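Long-range contacts in ionotropic glutamate receptor bacterial homologue (Nostoc punctiforme, PDB 2PYY), which binds L-glutamate in the cleft of its ligand-binding core, probably as the agonist that gates a bacterial ionotropic glutamate receptor channel: residues Gln91-Asn96 with Lys145-Lys150; Asp103-Asp108 with Lys173-Gly178. One frame throughout, in Å; residues are numbered along the deposited sequence.

Contact 1 (Gln91-Asn96 with Lys145-Lys150)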
ATOM      1  N   GLN B  91      -7.904 -10.217  -1.687  1.00 24.07           N
ATOM      2  CA  GLN B  91      -8.253 -11.571  -2.077  1.00 26.17           C
ATOM      3  C   GLN B  91      -9.221 -11.518  -3.250  1.00 26.01           C
ATOM      4  O   GLN B  91      -9.861 -10.495  -3.492  1.00 24.95           O
ATOM      5  CB  GLN B  91      -8.877 -12.313  -0.897  1.00 31.10           C
ATOM      6  CG  GLN B  91      -8.953 -13.820  -1.082  1.00 33.01           C
ATOM      7  CD  GLN B  91      -8.864 -14.560   0.236  1.00 36.29           C
ATOM      8  OE1 GLN B  91      -9.561 -14.222   1.193  1.00 38.08           O
ATOM      9  NE2 GLN B  91      -8.002 -15.580   0.296  1.00 38.33           N
ATOM     10  N   ILE B  92      -9.324 -12.629  -3.972  1.00 25.43           N
ATOM     11  CA  ILE B  92     -10.195 -12.711  -5.132  1.00 25.47           C
ATOM     12  C   ILE B  92     -11.551 -13.338  -4.800  1.00 24.85           C
ATOM     13  O   ILE B  92     -11.643 -14.240  -3.964  1.00 24.38           O
ATOM     14  CB  ILE B  92      -9.529 -13.545  -6.264  1.00 24.92           C
ATOM     15  CG1 ILE B  92      -8.127 -13.005  -6.567  1.00 25.81           C
ATOM     16  CG2 ILE B  92     -10.380 -13.490  -7.514  1.00 26.88           C
ATOM     17  CD1 ILE B  92      -7.343 -13.832  -7.579  1.00 24.32           C
ATOM     18  N   MET B  93     -12.599 -12.837  -5.456  1.00 23.05           N
ATOM     19  CA  MET B  93     -13.961 -13.338  -5.287  1.00 23.10           C
ATOM     20  C   MET B  93     -14.645 -13.377  -6.654  1.00 26.52           C
ATOM     21  O   MET B  93     -14.629 -12.389  -7.390  1.00 25.51           O
ATOM     22  CB  MET B  93     -14.765 -12.435  -4.344  1.00 22.31           C
ATOM     23  CG  MET B  93     -16.220 -12.858  -4.187  1.00 22.29           C
ATOM     24  SD  MET B  93     -17.161 -11.893  -2.970  1.00 24.44           S
ATOM     25  CE  MET B  93     -17.574 -10.391  -3.964  1.00 22.02           C
ATOM     26  N   VAL B  94     -15.232 -14.522  -6.999  1.00 29.24           N
ATOM     27  CA  VAL B  94     -15.919 -14.677  -8.281  1.00 32.07           C
ATOM     28  C   VAL B  94     -17.305 -15.265  -8.060  1.00 33.79           C
ATOM     29  O   VAL B  94     -17.631 -15.684  -6.952  1.00 34.32           O
ATOM     30  CB  VAL B  94     -15.132 -15.607  -9.240  1.00 31.61           C
ATOM     31  CG1 VAL B  94     -13.757 -15.013  -9.552  1.00 32.64           C
ATOM     32  CG2 VAL B  94     -14.980 -16.982  -8.623  1.00 32.32           C
ATOM     33  N   ARG B  95     -18.124 -15.279  -9.109  1.00 36.59           N
ATOM     34  CA  ARG B  95     -19.471 -15.839  -9.017  1.00 40.05           C
ATOM     35  C   ARG B  95     -19.388 -17.354  -8.911  1.00 41.90           C
ATOM     36  O   ARG B  95     -18.521 -17.975  -9.522  1.00 42.63           O
ATOM     37  CB  ARG B  95     -20.289 -15.467 -10.255  1.00 41.89           C
ATOM     38  CG  ARG B  95     -20.951 -14.110 -10.174  1.00 43.66           C
ATOM     39  CD  ARG B  95     -21.715 -13.771 -11.447  1.00 46.20           C
ATOM     40  NE  ARG B  95     -20.831 -13.269 -12.494  1.00 47.77           N
ATOM     41  CZ  ARG B  95     -20.138 -14.034 -13.329  1.00 47.69           C
ATOM     42  NH1 ARG B  95     -20.227 -15.356 -13.258  1.00 47.17           N
ATOM     43  NH2 ARG B  95     -19.340 -13.472 -14.228  1.00 48.09           N
ATOM     44  N   ASN B  96     -20.286 -17.948  -8.134  1.00 43.96           N
ATOM     45  CA  ASN B  96     -20.296 -19.399  -7.976  1.00 46.54           C
ATOM     46  C   ASN B  96     -21.179 -20.050  -9.035  1.00 46.69           C
ATOM     47  O   ASN B  96     -20.687 -20.565 -10.042  1.00 46.19           O
ATOM     48  CB  ASN B  96     -20.795 -19.783  -6.579  1.00 48.69           C
ATOM     49  CG  ASN B  96     -22.147 -19.185  -6.256  1.00 50.95           C
ATOM     50  OD1 ASN B  96     -22.726 -19.458  -5.202  1.00 52.64           O
ATOM     51  ND2 ASN B  96     -22.662 -18.360  -7.159  1.00 53.61           N
ATOM     52  N   LYS B 145     -22.462  -5.864  -7.216  1.00 28.42           N
ATOM     53  CA  LYS B 145     -23.476  -5.884  -8.269  1.00 31.52           C
ATOM     54  C   LYS B 145     -22.825  -6.186  -9.612  1.00 31.70           C
ATOM     55  O   LYS B 145     -23.265  -7.066 -10.343  1.00 33.07           O
ATOM     56  CB  LYS B 145     -24.185  -4.531  -8.364  1.00 33.06           C
ATOM     57  CG  LYS B 145     -25.540  -4.469  -7.691  1.00 37.17           C
ATOM     58  CD  LYS B 145     -25.442  -3.985  -6.254  1.00 38.66           C
ATOM     59  CE  LYS B 145     -26.818  -3.605  -5.730  1.00 40.08           C
ATOM     60  NZ  LYS B 145     -26.762  -2.963  -4.392  1.00 41.25           N
ATOM     61  N   ALA B 146     -21.778  -5.433  -9.928  1.00 32.48           N
ATOM     62  CA  ALA B 146     -21.056  -5.600 -11.179  1.00 32.54           C
ATOM     63  C   ALA B 146     -20.686  -7.060 -11.400  1.00 34.46           C
ATOM     64  O   ALA B 146     -20.643  -7.530 -12.537  1.00 33.25           O
ATOM     65  CB  ALA B 146     -19.804  -4.734 -11.179  1.00 31.90           C
ATOM     66  N   LEU B 147     -20.413  -7.776 -10.312  1.00 34.81           N
ATOM     67  CA  LEU B 147     -20.056  -9.188 -10.406  1.00 36.42           C
ATOM     68  C   LEU B 147     -21.289 -10.000 -10.784  1.00 36.85           C
ATOM     69  O   LEU B 147     -21.241 -10.841 -11.679  1.00 37.19           O
ATOM     70  CB  LEU B 147     -19.487  -9.702  -9.076  1.00 35.31           C
ATOM     71  CG  LEU B 147     -19.054 -11.176  -9.036  1.00 35.47           C
ATOM     72  CD1 LEU B 147     -17.914 -11.414 -10.020  1.00 32.57           C
ATOM     73  CD2 LEU B 147     -18.612 -11.540  -7.623  1.00 35.38           C
ATOM     74  N   GLN B 148     -22.398  -9.739 -10.104  1.00 38.99           N
ATOM     75  CA  GLN B 148     -23.632 -10.446 -10.393  1.00 42.55           C
ATOM     76  C   GLN B 148     -24.106 -10.133 -11.814  1.00 43.96           C
ATOM     77  O   GLN B 148     -24.354 -11.044 -12.605  1.00 45.75           O
ATOM     78  CB  GLN B 148     -24.711 -10.064  -9.380  1.00 43.03           C
ATOM     79  CG  GLN B 148     -24.344 -10.417  -7.953  1.00 45.58           C
ATOM     80  CD  GLN B 148     -23.982 -11.883  -7.800  1.00 45.86           C
ATOM     81  OE1 GLN B 148     -24.782 -12.768  -8.117  1.00 45.14           O
ATOM     82  NE2 GLN B 148     -22.772 -12.148  -7.316  1.00 45.49           N
ATOM     83  N   THR B 149     -24.217  -8.847 -12.136  1.00 44.82           N
ATOM     84  CA  THR B 149     -24.653  -8.398 -13.459  1.00 45.09           C
ATOM     85  C   THR B 149     -23.699  -8.906 -14.529  1.00 44.49           C
ATOM     86  O   THR B 149     -23.965  -8.784 -15.726  1.00 44.61           O
ATOM     87  CB  THR B 149     -24.676  -6.863 -13.543  1.00 46.08           C
ATOM     88  OG1 THR B 149     -25.368  -6.332 -12.406  1.00 48.15           O
ATOM     89  CG2 THR B 149     -25.383  -6.413 -14.814  1.00 48.73           C
ATOM     90  N   LYS B 150     -22.586  -9.473 -14.078  1.00 44.09           N
ATOM     91  CA  LYS B 150     -21.552 -10.000 -14.951  1.00 42.48           C
ATOM     92  C   LYS B 150     -20.746  -8.913 -15.645  1.00 41.22           C
ATOM     93  O   LYS B 150     -19.909  -9.203 -16.502  1.00 39.96           O
ATOM     94  CB  LYS B 150     -22.149 -10.953 -15.983  1.00 45.08           C
ATOM     95  CG  LYS B 150     -22.118 -12.400 -15.547  1.00 46.76           C
ATOM     96  CD  LYS B 150     -22.366 -13.332 -16.721  1.00 49.61           C
ATOM     97  CE  LYS B 150     -21.925 -14.758 -16.399  1.00 50.91           C
ATOM     98  NZ  LYS B 150     -22.627 -15.321 -15.206  1.00 51.15           N
TER
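Arg95 and Leu147 join the last part of strand 86-94, in the mixed sheet of a periplasmic-binding-protein-like lobe, to the C-terminal part of helix 140-148, which packs on that sheet. The tight side is apolar. The isobutyl group of Leu147 runs antiparallel to the stem of Arg95, with CG of Leu147 3.7 Å from CG of Arg95. Leu147 CD2 lies against the backbone carbon of Val94 and 4.0 Å from Met93 CE, which the bend at chi3 (81°) swings over. Val155 of the neighbouring strand and Val174 complete this patch. Toward solvent, one bond does the holding: Arg95 NE donates to the carbonyl oxygen of Leu147 at 2.6 Å, short but bent (137° at the hydrogen). The oxygen lies in the guanidinium plane, at its edge, where the turn at chi3 (-81°) presents NE to the helix end. With an alanine for this arginine, the Leu147 carbonyl would probably be left without its donor and one flank of the leucine less well covered. On the exposed side two long cationic chains cross at about a right angle. Lys150, exposed and at positive phi just past the helix, lays its CG 3.3 Å from Arg95 NH2. Its ammonium stands over one face of the guanidinium, displaced toward the rim, an unfavourable pairing of like charges that solvent probably screens, with Lys150 NZ 3.1 Å from Arg95 NH1.

Contact 2 (Asp103-Asp108 with Lys173-Gly178)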
ATOM      1  N   ASP B 103     -13.171 -19.919 -14.611  1.00 52.88           N
ATOM      2  CA  ASP B 103     -11.825 -19.937 -15.173  1.00 51.64           C
ATOM      3  C   ASP B 103     -10.888 -18.992 -14.421  1.00 49.60           C
ATOM      4  O   ASP B 103      -9.798 -18.660 -14.895  1.00 49.48           O
ATOM      5  CB  ASP B 103     -11.860 -19.557 -16.657  1.00 53.77           C
ATOM      6  CG  ASP B 103     -12.245 -18.109 -16.883  1.00 55.01           C
ATOM      7  OD1 ASP B 103     -13.346 -17.708 -16.453  1.00 56.59           O
ATOM      8  OD2 ASP B 103     -11.443 -17.373 -17.495  1.00 55.88           O
ATOM      9  N   ILE B 104     -11.325 -18.559 -13.243  1.00 46.06           N
ATOM     10  CA  ILE B 104     -10.528 -17.668 -12.413  1.00 42.76           C
ATOM     11  C   ILE B 104     -10.323 -18.327 -11.057  1.00 40.30           C
ATOM     12  O   ILE B 104     -11.280 -18.532 -10.315  1.00 39.73           O
ATOM     13  CB  ILE B 104     -11.231 -16.312 -12.223  1.00 42.30           C
ATOM     14  CG1 ILE B 104     -11.495 -15.686 -13.594  1.00 41.30           C
ATOM     15  CG2 ILE B 104     -10.370 -15.400 -11.356  1.00 40.15           C
ATOM     16  CD1 ILE B 104     -12.196 -14.351 -13.545  1.00 42.76           C
ATOM     17  N   ARG B 105      -9.075 -18.658 -10.741  1.00 37.37           N
ATOM     18  CA  ARG B 105      -8.756 -19.318  -9.481  1.00 36.62           C
ATOM     19  C   ARG B 105      -7.616 -18.646  -8.742  1.00 35.74           C
ATOM     20  O   ARG B 105      -7.368 -18.947  -7.578  1.00 34.92           O
ATOM     21  CB  ARG B 105      -8.377 -20.777  -9.734  1.00 36.75           C
ATOM     22  CG  ARG B 105      -9.418 -21.583 -10.502  1.00 36.74           C
ATOM     23  CD  ARG B 105     -10.057 -22.617  -9.600  1.00 37.67           C
ATOM     24  NE  ARG B 105     -11.136 -22.057  -8.794  1.00 38.25           N
ATOM     25  CZ  ARG B 105     -11.500 -22.528  -7.606  1.00 36.57           C
ATOM     26  NH1 ARG B 105     -10.864 -23.561  -7.076  1.00 38.80           N
ATOM     27  NH2 ARG B 105     -12.516 -21.984  -6.957  1.00 39.55           N
ATOM     28  N   SER B 106      -6.905 -17.753  -9.421  1.00 34.74           N
ATOM     29  CA  SER B 106      -5.790 -17.056  -8.795  1.00 35.48           C
ATOM     30  C   SER B 106      -5.380 -15.824  -9.591  1.00 34.43           C
ATOM     31  O   SER B 106      -5.975 -15.515 -10.619  1.00 36.31           O
ATOM     32  CB  SER B 106      -4.588 -18.000  -8.657  1.00 35.76           C
ATOM     33  OG  SER B 106      -4.048 -18.339  -9.924  1.00 36.35           O
ATOM     34  N   ILE B 107      -4.355 -15.132  -9.105  1.00 34.67           N
ATOM     35  CA  ILE B 107      -3.848 -13.928  -9.758  1.00 34.64           C
ATOM     36  C   ILE B 107      -3.561 -14.197 -11.224  1.00 34.55           C
ATOM     37  O   ILE B 107      -3.865 -13.376 -12.094  1.00 34.02           O
ATOM     38  CB  ILE B 107      -2.546 -13.467  -9.120  1.00 36.10           C
ATOM     39  CG1 ILE B 107      -2.480 -13.962  -7.670  1.00 36.95           C
ATOM     40  CG2 ILE B 107      -2.451 -11.956  -9.194  1.00 34.36           C
ATOM     41  CD1 ILE B 107      -1.119 -13.766  -7.017  1.00 39.32           C
ATOM     42  N   ASP B 108      -2.966 -15.355 -11.482  1.00 34.16           N
ATOM     43  CA  ASP B 108      -2.612 -15.776 -12.831  1.00 34.77           C
ATOM     44  C   ASP B 108      -3.799 -15.771 -13.771  1.00 33.56           C
ATOM     45  O   ASP B 108      -3.623 -15.733 -14.984  1.00 34.25           O
ATOM     46  CB  ASP B 108      -2.011 -17.182 -12.798  1.00 36.18           C
ATOM     47  CG  ASP B 108      -0.683 -17.229 -12.082  1.00 37.81           C
ATOM     48  OD1 ASP B 108      -0.129 -18.341 -11.937  1.00 38.81           O
ATOM     49  OD2 ASP B 108      -0.187 -16.159 -11.663  1.00 39.94           O
ATOM     50  N   LYS B 173     -24.203 -17.103  -3.407  1.00 47.19           N
ATOM     51  CA  LYS B 173     -24.307 -16.370  -4.662  1.00 46.64           C
ATOM     52  C   LYS B 173     -22.930 -15.957  -5.144  1.00 44.70           C
ATOM     53  O   LYS B 173     -22.786 -15.388  -6.226  1.00 44.92           O
ATOM     54  CB  LYS B 173     -25.181 -15.130  -4.462  1.00 47.73           C
ATOM     55  CG  LYS B 173     -26.487 -15.412  -3.733  1.00 49.51           C
ATOM     56  CD  LYS B 173     -27.389 -14.190  -3.698  1.00 51.70           C
ATOM     57  CE  LYS B 173     -26.733 -13.028  -2.972  1.00 52.77           C
ATOM     58  NZ  LYS B 173     -27.610 -11.817  -2.962  1.00 54.29           N
ATOM     59  N   VAL B 174     -21.918 -16.267  -4.341  1.00 42.45           N
ATOM     60  CA  VAL B 174     -20.557 -15.904  -4.682  1.00 41.24           C
ATOM     61  C   VAL B 174     -19.559 -16.857  -4.028  1.00 40.43           C
ATOM     62  O   VAL B 174     -19.944 -17.710  -3.233  1.00 41.28           O
ATOM     63  CB  VAL B 174     -20.273 -14.455  -4.223  1.00 41.55           C
ATOM     64  CG1 VAL B 174     -19.755 -14.444  -2.796  1.00 39.25           C
ATOM     65  CG2 VAL B 174     -19.317 -13.784  -5.177  1.00 42.01           C
ATOM     66  N   GLU B 175     -18.280 -16.718  -4.366  1.00 39.41           N
ATOM     67  CA  GLU B 175     -17.253 -17.583  -3.797  1.00 37.66           C
ATOM     68  C   GLU B 175     -15.885 -16.898  -3.762  1.00 36.35           C
ATOM     69  O   GLU B 175     -15.526 -16.163  -4.682  1.00 34.53           O
ATOM     70  CB  GLU B 175     -17.162 -18.892  -4.604  1.00 39.62           C
ATOM     71  CG  GLU B 175     -16.020 -19.823  -4.181  1.00 39.00           C
ATOM     72  CD  GLU B 175     -15.945 -21.115  -4.999  1.00 39.85           C
ATOM     73  OE1 GLU B 175     -15.057 -21.943  -4.713  1.00 38.83           O
ATOM     74  OE2 GLU B 175     -16.766 -21.307  -5.921  1.00 39.28           O
ATOM     75  N   ILE B 176     -15.135 -17.138  -2.688  1.00 35.30           N
ATOM     76  CA  ILE B 176     -13.800 -16.567  -2.521  1.00 35.46           C
ATOM     77  C   ILE B 176     -12.785 -17.614  -2.959  1.00 35.36           C
ATOM     78  O   ILE B 176     -12.877 -18.774  -2.562  1.00 35.16           O
ATOM     79  CB  ILE B 176     -13.531 -16.190  -1.047  1.00 36.81           C
ATOM     80  CG1 ILE B 176     -14.478 -15.069  -0.623  1.00 37.13           C
ATOM     81  CG2 ILE B 176     -12.070 -15.770  -0.866  1.00 36.10           C
ATOM     82  CD1 ILE B 176     -14.331 -14.642   0.817  1.00 39.73           C
ATOM     83  N   VAL B 177     -11.813 -17.201  -3.768  1.00 34.88           N
ATOM     84  CA  VAL B 177     -10.815 -18.130  -4.278  1.00 35.21           C
ATOM     85  C   VAL B 177      -9.370 -17.678  -4.109  1.00 36.64           C
ATOM     86  O   VAL B 177      -9.077 -16.483  -4.004  1.00 36.65           O
ATOM     87  CB  VAL B 177     -11.051 -18.418  -5.780  1.00 35.75           C
ATOM     88  CG1 VAL B 177     -10.175 -19.580  -6.235  1.00 35.10           C
ATOM     89  CG2 VAL B 177     -12.523 -18.735  -6.026  1.00 33.35           C
ATOM     90  N   GLY B 178      -8.471 -18.659  -4.088  1.00 36.55           N
ATOM     91  CA  GLY B 178      -7.054 -18.385  -3.950  1.00 37.40           C
ATOM     92  C   GLY B 178      -6.657 -17.852  -2.592  1.00 37.99           C
ATOM     93  O   GLY B 178      -7.497 -17.640  -1.718  1.00 37.24           O
TER
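Arg105 NH2 reaches Glu175 OE1 at 3.4 Å, a salt bridge whose hydrogen bond is weak: the angle at the hydrogen is 129°. The carboxylate oxygen sits at the edge of the guanidinium, near its plane, yet the two flat groups are turned 68° apart, so they do not meet as a parallel pair. Glu175 gets there by full extension, whereas Arg105 bends across onto strand 175-190 through turns at chi2 and chi3 (83°). That course lays one guanidinium face on Val177, whose CG1 is 3.5 Å from Arg105 CZ and offset toward the rim of the group. The same methyl also presses on the loop backbone, 3.2 Å from Arg105 O, while Val177 CG2 meets Arg105 NH2. Both valine branches are thus used. Gly178 follows with positive phi, where the chain turns a corner; a beta carbon there would come tight against Arg105 O. On the loop side, Asp109 OD2 accepts from the backbone N of Arg105 and, weakly, from that of Ser106. The result is a connecting loop packed at the edge of solvent, a buried valine under an exposed arginine, on the sheet-containing lobe of the family 3 solute-binding fold.

How the contacts relate
From the N terminus, the chain runs along strand 86-94 into 91-96, then through the loop of 103-108. It goes on to helix 140-148, where 145-150 closes contact 1 across 48 intervening residues. Strand 154-158 and helix 159-166 follow before 173-178 closes contact 2 over 64 residues. The segments alternate, so the two closures cross rather than nest. Their centres lie 9 Å apart, and they meet directly in the mixed sheet: strands 86-94 and 175-190 are antiparallel neighbours, probably bonded from Val94 N to Glu175 O and from Val177 N to Ile92 O. Together they tie one helix end and one connecting loop to this strand pair.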